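Local coordinates for kinetochore-associated protein NSL1 homolog (Homo sapiens, PDB 5LSI) that serves as a subunit of the MIS12 complex, which is required for kinetochore formation and for normal chromosome alignment and segregation in mitosis, at residues Ala60-Ile65 with Gln70-Ala75. Residues are numbered along the deposited sequence; the frame is centred on the assembly and turned at random.
Sequences AVQENI and QAWQEA
Q62 lies flat over one face of the W72 indole. From its root outward, Q62 CB sits 3.9 Å from W72 CG; Q62 CG then sits over the face of the six-membered ring of W72, a CH-pi contact 3.7 Å from its centroid. Q62 CD passes 3.6 Å from W72 NE1, and the amide ends stacked nearly parallel to the indole, the planes 7° apart, with OE1 over the NE1 and CD1 side and Q62 NE2 3.6 Å from W72 CZ2. The extended chain beyond CG is what lets the whole side chain run along the ring. I65 reaches the benzo end obliquely, its CD1 3.6 Å from W72 CE3. In this N-terminal part of NSL1 the chain leaves helix 46-62 through a type I beta turn, Q62 to I65, runs as strand 65-67 parallel to strand 15-17, and doubles back to bring W72 against Q62 and I65, with V23 and T24 of helix 20-35 also touching the indole. With an alanine in place of W72, the Q62 amide would probably lose its stacking partner and I65 CD1 its aromatic neighbour. At the backbone one water donates to Q62 O (2.8 Å) and I65 O and accepts from W72 N at 2.9 Å.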
loop_
_atom_site.group_PDB
_atom_site.type_symbol
_atom_site.label_atom_id
_atom_site.label_comp_id
_atom_site.label_asym_id
_atom_site.label_seq_id
_atom_site.Cartn_x
_atom_site.Cartn_y
_atom_site.Cartn_z
ATOM N N ALA B 60 1.701 -5.850 2.673
ATOM C CA ALA B 60 2.386 -5.518 1.429
ATOM C C ALA B 60 3.058 -4.156 1.518
ATOM O O ALA B 60 4.162 -3.966 0.994
ATOM C CB ALA B 60 1.405 -5.554 0.258
ATOM N N VAL B 61 2.409 -3.193 2.177
ATOM C CA VAL B 61 3.016 -1.876 2.341
ATOM C C VAL B 61 4.192 -1.955 3.305
ATOM O O VAL B 61 5.289 -1.465 3.016
ATOM C CB VAL B 61 1.968 -0.851 2.816
ATOM C CG1 VAL B 61 2.634 0.473 3.162
ATOM C CG2 VAL B 61 0.911 -0.638 1.750
ATOM N N GLN B 62 3.983 -2.593 4.461
ATOM C CA GLN B 62 5.011 -2.619 5.498
ATOM C C GLN B 62 6.261 -3.361 5.039
ATOM O O GLN B 62 7.385 -2.939 5.339
ATOM C CB GLN B 62 4.448 -3.248 6.770
ATOM C CG GLN B 62 3.421 -2.382 7.477
ATOM C CD GLN B 62 2.653 -3.144 8.536
ATOM O OE1 GLN B 62 2.949 -4.305 8.818
ATOM N NE2 GLN B 62 1.660 -2.494 9.131
ATOM N N GLU B 63 6.095 -4.470 4.316
ATOM C CA GLU B 63 7.263 -5.220 3.866
ATOM C C GLU B 63 7.997 -4.535 2.721
ATOM O O GLU B 63 9.098 -4.971 2.367
ATOM C CB GLU B 63 6.860 -6.634 3.444
ATOM C CG GLU B 63 6.114 -7.409 4.513
ATOM C CD GLU B 63 6.682 -8.791 4.735
ATOM O OE1 GLU B 63 7.913 -8.900 4.917
ATOM O OE2 GLU B 63 5.898 -9.765 4.722
ATOM N N ASN B 64 7.428 -3.476 2.145
ATOM C CA ASN B 64 8.039 -2.767 1.028
ATOM C C ASN B 64 8.523 -1.373 1.408
ATOM O O ASN B 64 8.788 -0.550 0.526
ATOM C CB ASN B 64 7.063 -2.689 -0.144
ATOM C CG ASN B 64 7.035 -3.961 -0.948
ATOM O OD1 ASN B 64 7.918 -4.201 -1.769
ATOM N ND2 ASN B 64 6.027 -4.793 -0.711
ATOM N N ILE B 65 8.638 -1.086 2.703
ATOM C CA ILE B 65 9.240 0.154 3.169
ATOM C C ILE B 65 10.310 -0.195 4.191
ATOM O O ILE B 65 10.332 -1.289 4.759
ATOM C CB ILE B 65 8.216 1.140 3.785
ATOM C CG1 ILE B 65 7.768 0.669 5.168
ATOM C CG2 ILE B 65 7.010 1.317 2.880
ATOM C CD1 ILE B 65 6.698 1.547 5.793
ATOM N N GLN B 70 15.833 0.405 8.415
ATOM C CA GLN B 70 15.556 -0.860 9.076
ATOM C C GLN B 70 14.230 -1.435 8.596
ATOM O O GLN B 70 13.370 -0.724 8.070
ATOM C CB GLN B 70 15.509 -0.686 10.597
ATOM C CG GLN B 70 16.618 0.174 11.175
ATOM C CD GLN B 70 16.488 0.344 12.678
ATOM O OE1 GLN B 70 15.857 -0.470 13.353
ATOM N NE2 GLN B 70 17.074 1.411 13.208
ATOM N N ALA B 71 14.067 -2.738 8.801
ATOM C CA ALA B 71 12.795 -3.377 8.517
ATOM C C ALA B 71 11.720 -2.862 9.471
ATOM O O ALA B 71 12.003 -2.362 10.562
ATOM C CB ALA B 71 12.916 -4.895 8.628
ATOM N N TRP B 72 10.465 -2.997 9.037
ATOM C CA TRP B 72 9.343 -2.455 9.801
ATOM C C TRP B 72 9.255 -3.086 11.185
ATOM O O TRP B 72 9.176 -2.381 12.198
ATOM C CB TRP B 72 8.045 -2.674 9.023
ATOM C CG TRP B 72 6.790 -2.351 9.783
ATOM C CD1 TRP B 72 6.116 -3.170 10.644
ATOM C CD2 TRP B 72 6.042 -1.133 9.720
ATOM N NE1 TRP B 72 5.002 -2.529 11.132
ATOM C CE2 TRP B 72 4.933 -1.278 10.576
ATOM C CE3 TRP B 72 6.203 0.066 9.025
ATOM C CZ2 TRP B 72 3.996 -0.269 10.758
ATOM C CZ3 TRP B 72 5.270 1.067 9.207
ATOM C CH2 TRP B 72 4.181 0.894 10.066
ATOM N N GLN B 73 9.265 -4.419 11.248
ATOM C CA GLN B 73 9.051 -5.112 12.512
ATOM C C GLN B 73 10.192 -4.901 13.499
ATOM O O GLN B 73 9.999 -5.110 14.701
ATOM C CB GLN B 73 8.853 -6.608 12.265
ATOM C CG GLN B 73 10.001 -7.284 11.521
ATOM C CD GLN B 73 9.918 -7.113 10.013
ATOM O OE1 GLN B 73 9.286 -6.181 9.512
ATOM N NE2 GLN B 73 10.558 -8.018 9.280
ATOM N N GLU B 74 11.367 -4.491 13.028
ATOM C CA GLU B 74 12.517 -4.298 13.898
ATOM C C GLU B 74 12.765 -2.835 14.244
ATOM O O GLU B 74 13.738 -2.536 14.943
ATOM C CB GLU B 74 13.773 -4.896 13.252
ATOM C CG GLU B 74 14.304 -4.118 12.062
ATOM C CD GLU B 74 15.526 -4.773 11.442
ATOM O OE1 GLU B 74 15.752 -4.594 10.225
ATOM O OE2 GLU B 74 16.260 -5.475 12.170
ATOM N N ALA B 75 11.915 -1.923 13.784
ATOM C CA ALA B 75 12.059 -0.501 14.056
ATOM C C ALA B 75 10.973 -0.040 15.024
ATOM O O ALA B 75 10.130 -0.821 15.478
ATOM C CB ALA B 75 12.016 0.301 12.754
HETATM O O HOH W 1 9.972 -3.534 6.193
#